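Local coordinates for protein arginyl-tRNA synthetase, putative (Plasmodium falciparum, PDB 5JLD) that probably catalyses the ATP-dependent attachment of L-arginine to tRNA(Arg), releasing AMP and diphosphate, as a monomeric class I aminoacyl-tRNA synthetase, at residues A[134-139]-A[160-165]; A[403-408]-A[443-448]; A[488-493]-A[566-571]. All blocks are in the same frame, centred on the assembly; numbering follows the deposited sequence.

Contact 1: A[134-139]-A[160-165]; sequences VLVDFS and SICRVF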
loop_
_atom_site.group_PDB
_atom_site.type_symbol
_atom_site.label_atom_id
_atom_site.label_comp_id
_atom_site.label_asym_id
_atom_site.label_seq_id
_atom_site.Cartn_x
_atom_site.Cartn_y
_atom_site.Cartn_z
ATOM N N VAL A 134 4.731 -9.134 9.580
ATOM C CA VAL A 134 4.603 -8.854 8.157
ATOM C C VAL A 134 5.908 -8.300 7.611
ATOM O O VAL A 134 6.531 -7.431 8.232
ATOM C CB VAL A 134 3.455 -7.825 7.886
ATOM C CG1 VAL A 134 3.466 -7.382 6.425
ATOM C CG2 VAL A 134 2.081 -8.409 8.278
ATOM N N LEU A 135 6.319 -8.789 6.450
ATOM C CA LEU A 135 7.498 -8.256 5.791
ATOM C C LEU A 135 7.127 -7.722 4.418
ATOM O O LEU A 135 6.482 -8.416 3.648
ATOM C CB LEU A 135 8.593 -9.330 5.666
ATOM C CG LEU A 135 9.931 -8.873 5.077
ATOM C CD1 LEU A 135 11.102 -9.675 5.688
ATOM C CD2 LEU A 135 9.946 -8.982 3.551
ATOM N N VAL A 136 7.587 -6.510 4.111
ATOM C CA VAL A 136 7.371 -5.907 2.802
ATOM C C VAL A 136 8.723 -5.706 2.105
ATOM O O VAL A 136 9.617 -5.010 2.601
ATOM C CB VAL A 136 6.601 -4.561 2.910
ATOM C CG1 VAL A 136 6.326 -3.968 1.512
ATOM C CG2 VAL A 136 5.283 -4.744 3.694
ATOM N N ASP A 137 8.857 -6.342 0.949
ATOM C CA ASP A 137 10.070 -6.316 0.134
ATOM C C ASP A 137 9.862 -5.325 -0.999
ATOM O O ASP A 137 9.063 -5.583 -1.891
ATOM C CB ASP A 137 10.356 -7.726 -0.397
ATOM C CG ASP A 137 11.653 -7.832 -1.180
ATOM O OD1 ASP A 137 12.033 -6.899 -1.923
ATOM O OD2 ASP A 137 12.308 -8.889 -1.051
ATOM N N PHE A 138 10.559 -4.193 -0.957
ATOM C CA PHE A 138 10.337 -3.156 -1.949
ATOM C C PHE A 138 11.561 -2.291 -2.221
ATOM O O PHE A 138 12.590 -2.406 -1.539
ATOM C CB PHE A 138 9.124 -2.269 -1.549
ATOM C CG PHE A 138 9.304 -1.464 -0.274
ATOM C CD1 PHE A 138 9.492 -2.089 0.961
ATOM C CD2 PHE A 138 9.209 -0.071 -0.302
ATOM C CE1 PHE A 138 9.620 -1.335 2.143
ATOM C CE2 PHE A 138 9.332 0.694 0.870
ATOM C CZ PHE A 138 9.541 0.060 2.095
ATOM N N SER A 139 11.407 -1.456 -3.255
ATOM C CA SER A 139 12.418 -0.562 -3.822
ATOM C C SER A 139 13.436 -1.328 -4.670
ATOM O O SER A 139 13.422 -1.232 -5.890
ATOM C CB SER A 139 13.129 0.245 -2.735
ATOM O OG SER A 139 13.799 1.337 -3.308
ATOM N N SER A 160 3.789 2.971 1.297
ATOM C CA SER A 160 2.364 3.093 1.668
ATOM C C SER A 160 1.832 1.830 2.354
ATOM O O SER A 160 1.197 1.904 3.418
ATOM C CB SER A 160 1.491 3.424 0.442
ATOM O OG SER A 160 0.239 3.907 0.894
ATOM N N ILE A 161 2.120 0.671 1.770
ATOM C CA ILE A 161 1.706 -0.594 2.390
ATOM C C ILE A 161 2.239 -0.759 3.830
ATOM O O ILE A 161 1.492 -1.152 4.772
ATOM C CB ILE A 161 2.155 -1.777 1.504
ATOM C CG1 ILE A 161 1.342 -1.739 0.197
ATOM C CG2 ILE A 161 2.006 -3.131 2.248
ATOM C CD1 ILE A 161 1.840 -2.650 -0.931
ATOM N N CYS A 162 3.521 -0.424 4.015
ATOM C CA CYS A 162 4.101 -0.498 5.353
ATOM C C CYS A 162 3.363 0.420 6.322
ATOM O O CYS A 162 3.077 0.037 7.447
ATOM C CB CYS A 162 5.584 -0.128 5.335
ATOM S SG CYS A 162 6.594 -1.376 4.461
ATOM N N ARG A 163 3.108 1.646 5.883
ATOM C CA ARG A 163 2.455 2.617 6.728
ATOM C C ARG A 163 1.053 2.094 7.093
ATOM O O ARG A 163 0.576 2.324 8.202
ATOM C CB ARG A 163 2.365 3.978 6.031
ATOM C CG ARG A 163 3.675 4.712 5.824
ATOM C CD ARG A 163 3.432 6.213 5.543
ATOM N NE ARG A 163 4.646 6.913 5.129
ATOM C CZ ARG A 163 4.871 8.219 5.295
ATOM N NH1 ARG A 163 3.956 8.991 5.862
ATOM N NH2 ARG A 163 6.020 8.759 4.876
ATOM N N VAL A 164 0.420 1.369 6.171
ATOM C CA VAL A 164 -0.889 0.785 6.447
ATOM C C VAL A 164 -0.767 -0.217 7.581
ATOM O O VAL A 164 -1.503 -0.130 8.558
ATOM C CB VAL A 164 -1.507 0.104 5.206
ATOM C CG1 VAL A 164 -2.638 -0.824 5.608
ATOM C CG2 VAL A 164 -2.015 1.153 4.215
ATOM N N PHE A 165 0.189 -1.140 7.482
ATOM C CA PHE A 165 0.342 -2.119 8.570
ATOM C C PHE A 165 0.764 -1.502 9.913
ATOM O O PHE A 165 0.314 -1.951 10.982
ATOM C CB PHE A 165 1.323 -3.214 8.160
ATOM C CG PHE A 165 0.724 -4.209 7.214
ATOM C CD1 PHE A 165 -0.189 -5.146 7.663
ATOM C CD2 PHE A 165 1.036 -4.176 5.873
ATOM C CE1 PHE A 165 -0.745 -6.047 6.804
ATOM C CE2 PHE A 165 0.478 -5.079 5.002
ATOM C CZ PHE A 165 -0.405 -6.022 5.466
#
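V136 packs against the thiol of C162, with the sulfur nearest the valine's branch point. This is where strand 133-137 packs on helix 149-167, the opening half of a beta-alpha-beta crossover in the Rossmann-type catalytic core of class I synthetases; the unit is completed by strand 171-176. In the short segments the helix runs nearly antiparallel to the strand, 167° between directions, at an axis separation of 9.3 Å.

The packing is tightest around that sulfur. C162 SG lies 3.5 Å from V136 CB and 3.7 Å from V136 CG2, and it is also near CG1, so the sulfur rests on the branch point and both methyls. The same valine methyl, CG2, reaches I161 CG2 at 3.9 Å. Beyond the end of the strand, F138 adds its ring beside the valine. Its CG sits between the backbone N and the carbonyl carbon, chi1 65°, which turns the ring toward the helix, and F138 CE1 comes to 3.8 Å from C162 SG. The sulfur approaches that ring obliquely, as a Cys sulfur-aromatic contact.

The outer side of the helix is looser: R163 is partly exposed and turns its guanidinium away from the strand, where NE forms a salt bridge with D159. On the strand, alternate residues L135 and D137 face away from this helix; L135 packs on H173 and V175, and D137 pairs with R335. At the start of the strand, V134 and F165 make a less close contact, their side chains crossing at about a right angle. V134 CG1 stands over the centre of the F165 ring, 4.0 Å from its centroid and 10° off the normal, a CH-pi contact, while I161 CG2 lies at the edge of that ring, in its plane.

Contact 2: A[403-408]-A[443-448]; sequences NLIKEG and LCVSAI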
loop_
_atom_site.group_PDB
_atom_site.type_symbol
_atom_site.label_atom_id
_atom_site.label_comp_id
_atom_site.label_asym_id
_atom_site.label_seq_id
_atom_site.Cartn_x
_atom_site.Cartn_y
_atom_site.Cartn_z
ATOM N N ASN A 403 17.219 14.899 -9.491
ATOM C CA ASN A 403 16.990 16.065 -10.336
ATOM C C ASN A 403 15.576 16.113 -10.898
ATOM O O ASN A 403 15.028 17.190 -11.108
ATOM C CB ASN A 403 18.021 16.133 -11.464
ATOM C CG ASN A 403 19.349 16.711 -10.998
ATOM O OD1 ASN A 403 20.180 16.017 -10.404
ATOM N ND2 ASN A 403 19.553 17.998 -11.269
ATOM N N LEU A 404 14.969 14.955 -11.124
ATOM C CA LEU A 404 13.575 14.939 -11.548
ATOM C C LEU A 404 12.696 15.572 -10.460
ATOM O O LEU A 404 11.853 16.454 -10.723
ATOM C CB LEU A 404 13.116 13.516 -11.844
ATOM C CG LEU A 404 11.685 13.479 -12.371
ATOM C CD1 LEU A 404 11.602 14.309 -13.642
ATOM C CD2 LEU A 404 11.227 12.057 -12.616
ATOM N N ILE A 405 12.920 15.139 -9.225
ATOM C CA ILE A 405 12.170 15.705 -8.120
ATOM C C ILE A 405 12.501 17.190 -7.921
ATOM O O ILE A 405 11.620 17.962 -7.594
ATOM C CB ILE A 405 12.407 14.931 -6.807
ATOM C CG1 ILE A 405 11.858 13.507 -6.930
ATOM C CG2 ILE A 405 11.723 15.635 -5.645
ATOM C CD1 ILE A 405 12.081 12.632 -5.682
ATOM N N LYS A 406 13.750 17.607 -8.128
ATOM C CA LYS A 406 14.073 19.025 -7.933
ATOM C C LYS A 406 13.416 19.879 -9.024
ATOM O O LYS A 406 13.048 21.037 -8.788
ATOM C CB LYS A 406 15.591 19.262 -7.898
ATOM C CG LYS A 406 16.270 19.396 -9.253
ATOM C CD LYS A 406 17.650 20.033 -9.122
ATOM C CE LYS A 406 18.470 19.373 -8.021
ATOM N NZ LYS A 406 19.781 20.048 -7.823
ATOM N N GLU A 407 13.257 19.294 -10.208
ATOM C CA GLU A 407 12.518 19.931 -11.291
ATOM C C GLU A 407 11.055 20.124 -10.900
ATOM O O GLU A 407 10.483 21.223 -11.080
ATOM C CB GLU A 407 12.611 19.099 -12.567
ATOM C CG GLU A 407 11.646 19.541 -13.650
ATOM C CD GLU A 407 11.982 18.952 -15.005
ATOM O OE1 GLU A 407 12.693 17.923 -15.054
ATOM O OE2 GLU A 407 11.540 19.527 -16.022
ATOM N N GLY A 408 10.461 19.050 -10.372
ATOM C CA GLY A 408 9.124 19.139 -9.817
ATOM C C GLY A 408 9.022 20.238 -8.770
ATOM O O GLY A 408 8.089 21.024 -8.772
ATOM N N LEU A 443 5.364 19.874 -1.204
ATOM C CA LEU A 443 4.267 19.862 -2.173
ATOM C C LEU A 443 4.550 18.927 -3.353
ATOM O O LEU A 443 3.711 18.100 -3.711
ATOM C CB LEU A 443 3.991 21.281 -2.685
ATOM C CG LEU A 443 3.479 22.288 -1.652
ATOM C CD1 LEU A 443 3.231 23.661 -2.278
ATOM C CD2 LEU A 443 2.219 21.766 -0.950
ATOM N N CYS A 444 5.732 19.073 -3.948
ATOM C CA CYS A 444 6.173 18.221 -5.047
ATOM C C CYS A 444 6.177 16.737 -4.705
ATOM O O CYS A 444 5.616 15.913 -5.428
ATOM C CB CYS A 444 7.585 18.614 -5.489
ATOM S SG CYS A 444 8.290 17.413 -6.645
ATOM N N VAL A 445 6.840 16.404 -3.606
ATOM C CA VAL A 445 6.952 15.016 -3.162
ATOM C C VAL A 445 5.573 14.401 -2.936
ATOM O O VAL A 445 5.262 13.303 -3.433
ATOM C CB VAL A 445 7.804 14.932 -1.882
ATOM C CG1 VAL A 445 7.717 13.549 -1.260
ATOM C CG2 VAL A 445 9.255 15.306 -2.204
ATOM N N SER A 446 4.738 15.138 -2.210
ATOM C CA SER A 446 3.354 14.721 -1.964
ATOM C C SER A 446 2.585 14.496 -3.267
ATOM O O SER A 446 1.847 13.508 -3.404
ATOM C CB SER A 446 2.635 15.761 -1.106
ATOM O OG SER A 446 3.079 15.709 0.238
ATOM N N ALA A 447 2.788 15.405 -4.218
ATOM C CA ALA A 447 2.129 15.352 -5.517
ATOM C C ALA A 447 2.527 14.109 -6.295
ATOM O O ALA A 447 1.672 13.397 -6.818
ATOM C CB ALA A 447 2.446 16.613 -6.329
ATOM N N ILE A 448 3.827 13.863 -6.382
ATOM C CA ILE A 448 4.359 12.657 -7.016
ATOM C C ILE A 448 3.751 11.401 -6.402
ATOM O O ILE A 448 3.272 10.490 -7.126
ATOM C CB ILE A 448 5.916 12.594 -6.893
ATOM C CG1 ILE A 448 6.578 13.633 -7.806
ATOM C CG2 ILE A 448 6.443 11.194 -7.200
ATOM C CD1 ILE A 448 8.109 13.580 -7.801
#
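I405 overlaps the second helix with both of its branches. Its CG2 methyl lies 4.0 Å from C444 SG and 4.2 Å from V445 CG2, bridging two consecutive residues, while CG1 takes the other direction and meets I448 CD1 at 3.8 Å. The two isoleucine side chains cross at about a right angle, the end of I448 lying against the middle of I405.

C444 points toward the partner helix. With its SG anti to the backbone N, chi1 170°, the thiol is set against the backbone of helix 401-420: C444 SG is 3.6 Å from G408 C and 3.5 Å from I405 O. The I405 carbonyl oxygen accepts a hydrogen bond from the hydroxyl of T409. G408 presents bare backbone here, and its CA comes within 5.7 Å of the CA of C444.

This is a crossed packing of two helices in the C-terminal part of the catalytic region, 401-420 against 436-453, with an angle of 111° between the short segments and 9.3 Å between their axes. Helix 401-420 follows an unmodelled loop, 385-398, that probably holds the counterpart of the KMSKS motif of class I synthetases.

L266 touches both I405 and V445 from a neighbouring loop. Helix 436-453 also meets helix 476-492, where L443 packs on I477 and I480, and helix 465-469, where I448 rests on M468.

Contact 3: A[488-493]-A[566-571]; sequences SIFRKS and SRLLLC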
loop_
_atom_site.group_PDB
_atom_site.type_symbol
_atom_site.label_atom_id
_atom_site.label_comp_id
_atom_site.label_asym_id
_atom_site.label_seq_id
_atom_site.Cartn_x
_atom_site.Cartn_y
_atom_site.Cartn_z
ATOM N N SER A 488 -8.253 26.026 7.954
ATOM C CA SER A 488 -8.615 27.433 7.926
ATOM C C SER A 488 -9.949 27.654 8.638
ATOM O O SER A 488 -10.104 28.623 9.392
ATOM C CB SER A 488 -8.676 27.930 6.479
ATOM O OG SER A 488 -9.638 28.950 6.312
ATOM N N ILE A 489 -10.906 26.754 8.414
ATOM C CA ILE A 489 -12.170 26.855 9.162
ATOM C C ILE A 489 -11.945 26.943 10.679
ATOM O O ILE A 489 -12.504 27.809 11.351
ATOM C CB ILE A 489 -13.096 25.666 8.889
ATOM C CG1 ILE A 489 -13.403 25.566 7.396
ATOM C CG2 ILE A 489 -14.395 25.811 9.698
ATOM C CD1 ILE A 489 -14.089 24.281 7.012
ATOM N N PHE A 490 -11.120 26.055 11.220
ATOM C CA PHE A 490 -10.877 26.067 12.659
ATOM C C PHE A 490 -10.088 27.280 13.117
ATOM O O PHE A 490 -10.308 27.783 14.219
ATOM C CB PHE A 490 -10.172 24.789 13.091
ATOM C CG PHE A 490 -11.069 23.606 13.068
ATOM C CD1 PHE A 490 -11.887 23.331 14.151
ATOM C CD2 PHE A 490 -11.139 22.797 11.949
ATOM C CE1 PHE A 490 -12.737 22.254 14.130
ATOM C CE2 PHE A 490 -11.987 21.723 11.924
ATOM C CZ PHE A 490 -12.791 21.456 13.017
ATOM N N ARG A 491 -9.174 27.762 12.279
ATOM C CA ARG A 491 -8.490 29.004 12.623
ATOM C C ARG A 491 -9.464 30.182 12.686
ATOM O O ARG A 491 -9.290 31.074 13.518
ATOM C CB ARG A 491 -7.362 29.309 11.635
ATOM C CG ARG A 491 -6.279 28.233 11.598
ATOM C CD ARG A 491 -5.049 28.663 10.804
ATOM N NE ARG A 491 -5.364 29.049 9.431
ATOM C CZ ARG A 491 -5.109 28.292 8.368
ATOM N NH1 ARG A 491 -4.549 27.099 8.523
ATOM N NH2 ARG A 491 -5.423 28.719 7.153
ATOM N N LYS A 492 -10.489 30.179 11.831
ATOM C CA LYS A 492 -11.368 31.353 11.690
ATOM C C LYS A 492 -12.653 31.329 12.531
ATOM O O LYS A 492 -13.366 32.331 12.591
ATOM C CB LYS A 492 -11.752 31.555 10.215
ATOM C CG LYS A 492 -10.741 32.370 9.408
ATOM C CD LYS A 492 -11.237 32.699 7.997
ATOM C CE LYS A 492 -11.331 31.452 7.113
ATOM N NZ LYS A 492 -11.701 31.775 5.702
ATOM N N SER A 493 -12.958 30.205 13.171
ATOM C CA SER A 493 -14.176 30.121 13.976
ATOM C C SER A 493 -13.963 30.726 15.358
ATOM O O SER A 493 -12.876 30.626 15.931
ATOM C CB SER A 493 -14.647 28.674 14.113
ATOM O OG SER A 493 -15.345 28.490 15.333
ATOM N N SER A 566 -22.282 21.062 16.018
ATOM C CA SER A 566 -22.248 19.756 15.351
ATOM C C SER A 566 -21.511 19.810 14.007
ATOM O O SER A 566 -20.695 18.933 13.710
ATOM C CB SER A 566 -23.659 19.214 15.126
ATOM O OG SER A 566 -23.610 17.982 14.425
ATOM N N ARG A 567 -21.775 20.840 13.206
ATOM C CA ARG A 567 -21.046 20.987 11.941
ATOM C C ARG A 567 -19.533 21.118 12.171
ATOM O O ARG A 567 -18.746 20.537 11.445
ATOM C CB ARG A 567 -21.558 22.182 11.142
ATOM C CG ARG A 567 -22.968 21.954 10.582
ATOM C CD ARG A 567 -23.310 22.885 9.437
ATOM N NE ARG A 567 -23.536 24.261 9.871
ATOM C CZ ARG A 567 -24.641 24.715 10.470
ATOM N NH1 ARG A 567 -25.660 23.904 10.759
ATOM N NH2 ARG A 567 -24.714 25.996 10.800
ATOM N N LEU A 568 -19.142 21.884 13.183
ATOM C CA LEU A 568 -17.733 22.066 13.498
ATOM C C LEU A 568 -17.094 20.735 13.889
ATOM O O LEU A 568 -15.971 20.419 13.484
ATOM C CB LEU A 568 -17.565 23.085 14.622
ATOM C CG LEU A 568 -16.252 23.864 14.573
ATOM C CD1 LEU A 568 -16.226 24.769 13.339
ATOM C CD2 LEU A 568 -16.064 24.673 15.852
ATOM N N LEU A 569 -17.831 19.958 14.672
ATOM C CA LEU A 569 -17.412 18.617 15.052
ATOM C C LEU A 569 -17.181 17.748 13.818
ATOM O O LEU A 569 -16.166 17.022 13.719
ATOM C CB LEU A 569 -18.459 17.981 15.971
ATOM C CG LEU A 569 -17.965 17.330 17.265
ATOM C CD1 LEU A 569 -16.954 18.215 17.974
ATOM C CD2 LEU A 569 -19.140 17.020 18.174
ATOM N N LEU A 570 -18.116 17.826 12.872
ATOM C CA LEU A 570 -17.960 17.103 11.608
ATOM C C LEU A 570 -16.694 17.547 10.883
ATOM O O LEU A 570 -15.979 16.731 10.289
ATOM C CB LEU A 570 -19.174 17.314 10.696
ATOM C CG LEU A 570 -20.151 16.140 10.648
ATOM C CD1 LEU A 570 -21.412 16.508 9.886
ATOM C CD2 LEU A 570 -19.485 14.915 10.041
ATOM N N CYS A 571 -16.439 18.851 10.922
ATOM C CA CYS A 571 -15.241 19.400 10.311
ATOM C C CYS A 571 -13.979 18.803 10.964
ATOM O O CYS A 571 -13.019 18.474 10.280
ATOM C CB CYS A 571 -15.239 20.924 10.420
ATOM S SG CYS A 571 -16.418 21.783 9.335
#
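With CG anti to its carbonyl carbon, chi1 -73°, F490 swings its ring off the side of helix 476-492 and onto helix 564-584. L568 answers with CG roughly anti to the backbone N, chi1 -151°, and the two side chains lie alongside each other, pointing opposite ways, F490 CE1 reaching L568 CG at 3.9 Å.

The tip of the ring lies against the helix surface between L568 and C571. F490 CZ is 3.6 Å from C571 CB, and the carbonyl carbon of C571 meets the ring at its edge, in plane. The carbonyl oxygen of L568 approaches obliquely, 3.4 Å from F490 CZ.

I489 fills in beside the ring. Its CG2 meets L568 CD1 at 4.2 Å and its CD1 meets C571 SG at 4.1 Å, while F549 of helix 536-556 touches both I489 and C571. Just past the end of the first helix, S493 OG lies 3.9 Å from L568 CD2, but its hydrogen bond is to I495 N.

No hydrogen bond spans the segments. Apolar side chains join the two helices, inclined at 138° in these segments, as expected within the all-helical bundle of a DALR anticodon-binding domain.

From the N terminus, the three contacts follow one another in series, with no nesting or crossing. Contact 1 closes a short, partly helical connection of 20 residues inside the parallel-sheet core. Contact 2 spans 34 residues and joins two helices in the later part of the same catalytic region; its centre is 22 Å from that of contact 1, and the nearest atoms stay about 8 Å apart. Contact 3 closes the longest excursion, 72 residues rich in helix, within the anticodon-binding domain, its centre about 31 Å from that of contact 2. Helix 476-492 links these regions: its early residues pack on segment 443-448, its last turn on segment 566-571.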